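Local coordinates for Afp1 (Serratia entomophila, PDB 6RBN), which probably builds the inner tube of the anti-feeding prophage, a contractile injection system, as stacked copies enclosed by the extended sheath, at residues 41-46 with 53-58; 60-65 with 139-144; 92-97 with 110-115. One frame throughout, in Å; residues are numbered along the deposited sequence.

Interaction 1. Residues 41-46 with 53-58; sequences DTIEYR and FKMPGQ
Five backbone hydrogen bonds join 41-46 to 53-58 as an antiparallel hairpin. I43 and M55 exchange a reciprocal pair, both 3.0 Å long (I43 N to M55 O, M55 N to I43 O). Y45 and F53 repeat the exchange, and the link from F53 N to Y45 O measures 2.8 Å. The fifth bond runs from G57 N to D41 O, with the donor 55° out of the carbonyl plane. T42 and E44 sit at non-hydrogen-bonded positions, their own N-H and C=O directed away from the partner strand. K54, likewise placed, has its O taken by K91 NZ of a neighbouring subunit.

I43, Y45, F53 and M55 share one face of the hairpin. The thioether of M55 bends at its last torsion (chi3 -77°), bringing CE to 3.8 Å from I43 CG2. The side chains of Y45 and F53 run alongside each other in the same direction, with F53 CD2 at the edge of the tyrosine ring, 3.6 Å from its CD2. On the other face, K54 forms a cation-pi contact with W52. M55 and P56 pack on N87 of a neighbouring subunit, consistent with a role in tube assembly. This arm of strands 38-46 and 52-56, its contact centred about 28 Å from the centre of the chain, leads into strand 63-69.

Interaction 2. Residues 60-65 with 139-144; sequences QAPNIT and LMADRV
The flat carboxamide of N63 turns its ND2 end to the thioether of M140, 3.4 Å from CE; the two side chains lie alongside each other and point the same way. M140 gets there by leaving the backbone with CG opposite its own N (chi1 -180°) and then folding at both later torsions, so that SD also comes near A61 CB. This is the antiparallel pairing of strands 63-69 and 134-140 in the beta barrel of the gp19-like tail tube family.

I64 and L139 form a hydrogen-bonded pair, I64 N lying 3.1 Å from L139 O and L139 N 2.7 Å from I64 O. Beyond N63, regular pairing gives way to loop, and a weak bond from A141 N to P62 O (3.3 Å) continues the link. The prolyl ring fills the bend made by 141-144: its CG meets both A141 CB and V144 CG2, each at 3.7 Å. I64 and A141 also pack on V112 of strand 109-121, while K54 of a neighbouring subunit packs on A61 and D142. D142 OD1 accepts N114 N, at the corner of the chain, and also a weak bond from R143 N, 2.9 Å away.

Interaction 3. Residues 92-97 with 110-115; sequences KDIMIS and WNVSNA
Antiparallel strand pairing in the body of the tail-tube beta barrel joins K92-S97 to W110-A115, with I94, I96, W110, V112 and A115 turned to the buried face. I96 and W110 form a well-made hydrogen-bonded pair, I96 N to W110 O at 2.9 Å and W110 N to I96 O at 2.8 Å. At the other end K92 and A115 are paired in the same manner, K92 N lying 2.9 Å from A115 O. Between I94 and K92 the partner strand spends one residue more than its mate, because the chain turns a corner at S113 and N114. I94 spans that corner on the buried face, its CB packing on V112 CB and its CG1 on A115 CB, both at 3.7 Å.

The indole of W110 brings CE3 to 3.5 Å from I96 O, which lies at the ring edge and in its plane; F125 of a neighbouring subunit meets the indole edge-to-face. Strand 19-23 flanks 92-97 on its far side, with M95 bonded through its backbone to T22. K92 extends to a cation-pi contact with W80. On the opposite face M95 and N111 run side by side and pack on A285 of an Afp2 chain. There the methionine turns at its last torsion (chi3 -64°), and CG and CE both sit 3.5 Å from N111 ND2.

Interactions 2 and 3 belong to the barrel, their centres about 9 Å apart, on neighbouring strands 134-140 and 109-121; A141 CB packs on V112 CG1. Interaction 2 is the more buried. Interaction 1 is the outlying one: 6 of its 11 touching residues are exposed, and its centre lies about 22 Å from that of interaction 2. All three rely on antiparallel backbone bonding, but the barrel contacts pack mostly buried apolar groups such as P62, I94 and V112, whereas the arm sets apolar and aromatic groups on one face and E44 and K54 on the other. Across subunits the separation closes: T42 and K54 of one copy pack on M140, A61 and D142 of the next, consistent with tube assembly.

Interaction 1. Residues 41-46 with 53-58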
# COMPACT_ATOMS: atom_id res chain seq x y z
N ASP A 41 -34.90 -45.68 -17.52
CA ASP A 41 -33.96 -46.73 -17.87
C ASP A 41 -33.91 -46.88 -19.39
O ASP A 41 -34.69 -46.27 -20.12
CB ASP A 41 -34.34 -48.04 -17.20
CG ASP A 41 -34.12 -48.02 -15.71
OD1 ASP A 41 -33.21 -47.30 -15.24
OD2 ASP A 41 -34.87 -48.71 -14.98
N THR A 42 -32.99 -47.71 -19.86
CA THR A 42 -32.77 -47.87 -21.29
C THR A 42 -32.75 -49.35 -21.64
O THR A 42 -32.00 -50.12 -21.03
CB THR A 42 -31.47 -47.19 -21.73
OG1 THR A 42 -31.52 -45.81 -21.38
CG2 THR A 42 -31.29 -47.30 -23.23
N ILE A 43 -33.57 -49.74 -22.61
CA ILE A 43 -33.64 -51.11 -23.10
C ILE A 43 -33.02 -51.13 -24.49
O ILE A 43 -33.38 -50.31 -25.35
CB ILE A 43 -35.09 -51.62 -23.14
CG1 ILE A 43 -35.71 -51.58 -21.74
CG2 ILE A 43 -35.16 -53.03 -23.68
CD1 ILE A 43 -37.19 -51.81 -21.74
N GLU A 44 -32.09 -52.06 -24.71
CA GLU A 44 -31.37 -52.14 -25.97
C GLU A 44 -31.50 -53.54 -26.56
O GLU A 44 -31.68 -54.52 -25.84
CB GLU A 44 -29.90 -51.79 -25.80
CG GLU A 44 -29.66 -50.35 -25.42
CD GLU A 44 -28.19 -50.03 -25.24
OE1 GLU A 44 -27.36 -50.96 -25.28
OE2 GLU A 44 -27.87 -48.85 -25.04
N TYR A 45 -31.41 -53.61 -27.89
CA TYR A 45 -31.50 -54.88 -28.59
C TYR A 45 -30.70 -54.81 -29.88
O TYR A 45 -30.92 -53.92 -30.70
CB TYR A 45 -32.96 -55.25 -28.89
CG TYR A 45 -33.11 -56.54 -29.66
CD1 TYR A 45 -32.95 -57.77 -29.03
CD2 TYR A 45 -33.41 -56.53 -31.01
CE1 TYR A 45 -33.09 -58.95 -29.74
CE2 TYR A 45 -33.54 -57.70 -31.72
CZ TYR A 45 -33.38 -58.90 -31.08
OH TYR A 45 -33.52 -60.07 -31.79
N ARG A 46 -29.77 -55.75 -30.04
CA ARG A 46 -28.96 -55.84 -31.24
C ARG A 46 -29.11 -57.22 -31.85
O ARG A 46 -29.17 -58.23 -31.14
CB ARG A 46 -27.48 -55.57 -30.94
CG ARG A 46 -27.19 -54.12 -30.73
CD ARG A 46 -25.76 -53.86 -30.34
NE ARG A 46 -25.48 -54.23 -28.96
CZ ARG A 46 -24.30 -54.09 -28.39
NH1 ARG A 46 -23.29 -53.58 -29.08
NH2 ARG A 46 -24.12 -54.44 -27.13
N PHE A 53 -31.61 -51.34 -31.56
CA PHE A 53 -32.90 -50.79 -31.16
C PHE A 53 -32.76 -50.20 -29.77
O PHE A 53 -32.48 -50.93 -28.81
CB PHE A 53 -33.99 -51.86 -31.17
CG PHE A 53 -34.34 -52.35 -32.54
CD1 PHE A 53 -35.16 -51.62 -33.37
CD2 PHE A 53 -33.84 -53.56 -33.00
CE1 PHE A 53 -35.48 -52.07 -34.63
CE2 PHE A 53 -34.16 -54.02 -34.26
CZ PHE A 53 -34.98 -53.27 -35.07
N LYS A 54 -32.96 -48.89 -29.65
CA LYS A 54 -32.82 -48.19 -28.38
C LYS A 54 -34.19 -47.66 -27.96
O LYS A 54 -34.87 -47.01 -28.76
CB LYS A 54 -31.82 -47.05 -28.49
CG LYS A 54 -30.48 -47.53 -28.97
CD LYS A 54 -29.48 -46.42 -29.06
CE LYS A 54 -28.20 -46.96 -29.62
NZ LYS A 54 -28.39 -47.36 -31.04
N MET A 55 -34.57 -47.93 -26.72
CA MET A 55 -35.91 -47.65 -26.23
C MET A 55 -35.81 -47.08 -24.82
O MET A 55 -34.88 -47.43 -24.08
CB MET A 55 -36.76 -48.92 -26.20
CG MET A 55 -37.13 -49.48 -27.55
SD MET A 55 -37.97 -51.06 -27.41
CE MET A 55 -36.58 -52.12 -27.08
N PRO A 56 -36.74 -46.22 -24.43
CA PRO A 56 -36.83 -45.85 -23.02
C PRO A 56 -37.45 -46.97 -22.20
O PRO A 56 -38.43 -47.60 -22.61
CB PRO A 56 -37.72 -44.61 -23.04
CG PRO A 56 -38.53 -44.75 -24.27
CD PRO A 56 -37.66 -45.43 -25.27
N GLY A 57 -36.88 -47.22 -21.04
CA GLY A 57 -37.39 -48.22 -20.12
C GLY A 57 -38.49 -47.67 -19.25
O GLY A 57 -39.24 -46.78 -19.64
N GLN A 58 -38.58 -48.20 -18.04
CA GLN A 58 -39.55 -47.72 -17.07
C GLN A 58 -38.88 -46.74 -16.12
O GLN A 58 -37.74 -46.93 -15.70
CB GLN A 58 -40.19 -48.88 -16.31
CG GLN A 58 -39.22 -49.84 -15.64
CD GLN A 58 -39.94 -51.00 -15.01
OE1 GLN A 58 -41.17 -51.05 -14.98
NE2 GLN A 58 -39.19 -51.96 -14.51

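Interaction 2. Residues 60-65 with 139-144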
# COMPACT_ATOMS: atom_id res chain seq x y z
N GLN A 60 -37.82 -44.69 -12.92
CA GLN A 60 -37.63 -45.09 -11.54
C GLN A 60 -38.00 -43.96 -10.58
O GLN A 60 -38.32 -42.84 -10.98
CB GLN A 60 -36.19 -45.55 -11.29
CG GLN A 60 -35.11 -44.53 -11.48
CD GLN A 60 -34.50 -44.62 -12.86
OE1 GLN A 60 -35.10 -45.16 -13.77
NE2 GLN A 60 -33.28 -44.13 -13.00
N ALA A 61 -37.96 -44.30 -9.30
CA ALA A 61 -38.51 -43.43 -8.27
C ALA A 61 -37.59 -42.25 -8.00
O ALA A 61 -36.37 -42.39 -8.05
CB ALA A 61 -38.72 -44.21 -6.98
N PRO A 62 -38.15 -41.07 -7.73
CA PRO A 62 -37.32 -39.94 -7.33
C PRO A 62 -36.98 -39.99 -5.85
O PRO A 62 -37.76 -40.44 -5.01
CB PRO A 62 -38.20 -38.73 -7.65
CG PRO A 62 -39.57 -39.26 -7.55
CD PRO A 62 -39.53 -40.67 -8.02
N ASN A 63 -35.77 -39.52 -5.53
CA ASN A 63 -35.30 -39.38 -4.16
C ASN A 63 -35.08 -37.89 -3.90
O ASN A 63 -34.18 -37.28 -4.49
CB ASN A 63 -34.02 -40.18 -3.93
CG ASN A 63 -34.25 -41.67 -4.03
OD1 ASN A 63 -33.75 -42.33 -4.94
ND2 ASN A 63 -35.02 -42.21 -3.10
N ILE A 64 -35.89 -37.33 -3.02
CA ILE A 64 -36.01 -35.89 -2.85
C ILE A 64 -35.46 -35.50 -1.50
O ILE A 64 -35.80 -36.11 -0.48
CB ILE A 64 -37.48 -35.46 -3.01
CG1 ILE A 64 -37.94 -35.80 -4.42
CG2 ILE A 64 -37.66 -33.98 -2.73
CD1 ILE A 64 -39.40 -35.75 -4.60
N THR A 65 -34.60 -34.48 -1.48
CA THR A 65 -33.95 -34.01 -0.27
C THR A 65 -34.47 -32.63 0.08
O THR A 65 -34.34 -31.69 -0.71
CB THR A 65 -32.43 -33.97 -0.45
OG1 THR A 65 -31.93 -35.30 -0.62
CG2 THR A 65 -31.76 -33.31 0.73
N LEU A 139 -36.97 -38.05 1.06
CA LEU A 139 -38.31 -38.52 0.77
C LEU A 139 -38.26 -39.50 -0.39
O LEU A 139 -37.43 -39.38 -1.29
CB LEU A 139 -39.22 -37.35 0.41
CG LEU A 139 -39.40 -36.26 1.46
CD1 LEU A 139 -40.17 -35.12 0.86
CD2 LEU A 139 -40.11 -36.78 2.68
N MET A 140 -39.15 -40.49 -0.35
CA MET A 140 -39.33 -41.44 -1.43
C MET A 140 -40.67 -41.15 -2.09
O MET A 140 -41.71 -41.13 -1.43
CB MET A 140 -39.29 -42.87 -0.92
CG MET A 140 -39.46 -43.93 -1.99
SD MET A 140 -38.09 -44.07 -3.13
CE MET A 140 -36.90 -44.91 -2.09
N ALA A 141 -40.65 -40.94 -3.40
CA ALA A 141 -41.87 -40.63 -4.13
C ALA A 141 -42.04 -41.57 -5.31
O ALA A 141 -41.30 -42.54 -5.43
CB ALA A 141 -41.85 -39.18 -4.61
N ASP A 142 -43.01 -41.29 -6.18
CA ASP A 142 -43.25 -42.17 -7.31
C ASP A 142 -43.24 -41.46 -8.65
O ASP A 142 -42.88 -42.06 -9.67
CB ASP A 142 -44.56 -42.92 -7.10
CG ASP A 142 -45.68 -42.01 -6.71
OD1 ASP A 142 -45.39 -40.82 -6.49
OD2 ASP A 142 -46.83 -42.47 -6.62
N ARG A 143 -43.61 -40.18 -8.68
CA ARG A 143 -43.45 -39.40 -9.91
C ARG A 143 -43.25 -37.94 -9.56
O ARG A 143 -43.60 -37.48 -8.48
CB ARG A 143 -44.65 -39.55 -10.85
CG ARG A 143 -45.91 -38.91 -10.36
CD ARG A 143 -47.06 -39.13 -11.31
NE ARG A 143 -48.26 -38.44 -10.84
CZ ARG A 143 -49.15 -38.98 -10.01
NH1 ARG A 143 -50.21 -38.28 -9.64
NH2 ARG A 143 -48.98 -40.21 -9.56
N VAL A 144 -42.65 -37.22 -10.51
CA VAL A 144 -42.44 -35.78 -10.43
C VAL A 144 -42.96 -35.17 -11.72
O VAL A 144 -42.50 -35.53 -12.81
CB VAL A 144 -40.95 -35.42 -10.23
CG1 VAL A 144 -40.75 -33.92 -10.36
CG2 VAL A 144 -40.47 -35.88 -8.88

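Interaction 3. Residues 92-97 with 110-115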
# COMPACT_ATOMS: atom_id res chain seq x y z
N LYS A 92 -47.75 -37.91 1.67
CA LYS A 92 -48.14 -36.55 1.36
C LYS A 92 -47.69 -36.19 -0.04
O LYS A 92 -46.76 -36.80 -0.59
CB LYS A 92 -47.55 -35.56 2.36
CG LYS A 92 -48.12 -35.65 3.76
CD LYS A 92 -47.44 -34.66 4.67
CE LYS A 92 -48.13 -34.57 6.01
NZ LYS A 92 -48.02 -35.82 6.80
N ASP A 93 -48.34 -35.19 -0.62
CA ASP A 93 -47.97 -34.65 -1.92
C ASP A 93 -47.27 -33.31 -1.75
O ASP A 93 -47.77 -32.42 -1.07
CB ASP A 93 -49.19 -34.54 -2.83
CG ASP A 93 -50.38 -33.91 -2.14
OD1 ASP A 93 -50.32 -33.70 -0.92
OD2 ASP A 93 -51.38 -33.64 -2.83
N ILE A 94 -46.10 -33.17 -2.38
CA ILE A 94 -45.23 -32.02 -2.21
C ILE A 94 -45.34 -31.14 -3.44
O ILE A 94 -45.35 -31.64 -4.57
CB ILE A 94 -43.77 -32.46 -1.98
CG1 ILE A 94 -43.69 -33.57 -0.94
CG2 ILE A 94 -42.91 -31.29 -1.55
CD1 ILE A 94 -44.19 -33.20 0.40
N MET A 95 -45.43 -29.83 -3.24
CA MET A 95 -45.36 -28.86 -4.33
C MET A 95 -44.25 -27.87 -4.03
O MET A 95 -44.27 -27.22 -2.98
CB MET A 95 -46.67 -28.11 -4.50
CG MET A 95 -46.70 -27.25 -5.74
SD MET A 95 -48.14 -26.19 -5.76
CE MET A 95 -49.41 -27.43 -5.84
N ILE A 96 -43.30 -27.74 -4.95
CA ILE A 96 -42.22 -26.77 -4.83
C ILE A 96 -42.37 -25.79 -5.98
O ILE A 96 -42.19 -26.16 -7.14
CB ILE A 96 -40.84 -27.44 -4.84
CG1 ILE A 96 -40.71 -28.38 -3.64
CG2 ILE A 96 -39.75 -26.40 -4.79
CD1 ILE A 96 -39.49 -29.24 -3.68
N SER A 97 -42.69 -24.54 -5.66
CA SER A 97 -43.08 -23.54 -6.64
C SER A 97 -42.05 -22.42 -6.68
O SER A 97 -41.80 -21.78 -5.65
CB SER A 97 -44.44 -22.94 -6.29
OG SER A 97 -45.45 -23.93 -6.21
N TRP A 110 -43.14 -27.60 -9.29
CA TRP A 110 -42.83 -29.02 -9.40
C TRP A 110 -43.75 -29.78 -8.45
O TRP A 110 -43.76 -29.50 -7.25
CB TRP A 110 -41.37 -29.29 -9.05
CG TRP A 110 -40.39 -28.96 -10.12
CD1 TRP A 110 -39.81 -29.83 -10.97
CD2 TRP A 110 -39.91 -27.66 -10.48
NE1 TRP A 110 -38.98 -29.17 -11.83
CE2 TRP A 110 -39.02 -27.83 -11.55
CE3 TRP A 110 -40.14 -26.38 -9.99
CZ2 TRP A 110 -38.37 -26.77 -12.15
CZ3 TRP A 110 -39.49 -25.32 -10.58
CH2 TRP A 110 -38.61 -25.52 -11.65
N ASN A 111 -44.49 -30.73 -8.99
CA ASN A 111 -45.43 -31.52 -8.20
C ASN A 111 -44.85 -32.89 -7.90
O ASN A 111 -44.21 -33.51 -8.76
CB ASN A 111 -46.76 -31.67 -8.93
CG ASN A 111 -47.45 -30.35 -9.14
OD1 ASN A 111 -47.65 -29.92 -10.27
ND2 ASN A 111 -47.82 -29.69 -8.05
N VAL A 112 -45.08 -33.36 -6.68
CA VAL A 112 -44.59 -34.65 -6.20
C VAL A 112 -45.79 -35.42 -5.66
O VAL A 112 -46.57 -34.87 -4.88
CB VAL A 112 -43.52 -34.46 -5.12
CG1 VAL A 112 -43.13 -35.77 -4.51
CG2 VAL A 112 -42.30 -33.77 -5.69
N SER A 113 -45.96 -36.67 -6.08
CA SER A 113 -47.25 -37.32 -5.94
C SER A 113 -47.46 -37.94 -4.56
O SER A 113 -48.37 -37.55 -3.82
CB SER A 113 -47.42 -38.38 -7.02
OG SER A 113 -48.66 -39.05 -6.89
N ASN A 114 -46.65 -38.93 -4.19
CA ASN A 114 -46.83 -39.64 -2.91
C ASN A 114 -45.47 -39.73 -2.23
O ASN A 114 -44.74 -40.71 -2.42
CB ASN A 114 -47.45 -41.01 -3.11
CG ASN A 114 -48.91 -40.95 -3.45
OD1 ASN A 114 -49.66 -40.15 -2.89
ND2 ASN A 114 -49.34 -41.80 -4.37
N ALA A 115 -45.15 -38.74 -1.41
CA ALA A 115 -43.87 -38.69 -0.72
C ALA A 115 -44.03 -39.15 0.72
O ALA A 115 -45.03 -38.84 1.37
CB ALA A 115 -43.29 -37.28 -0.77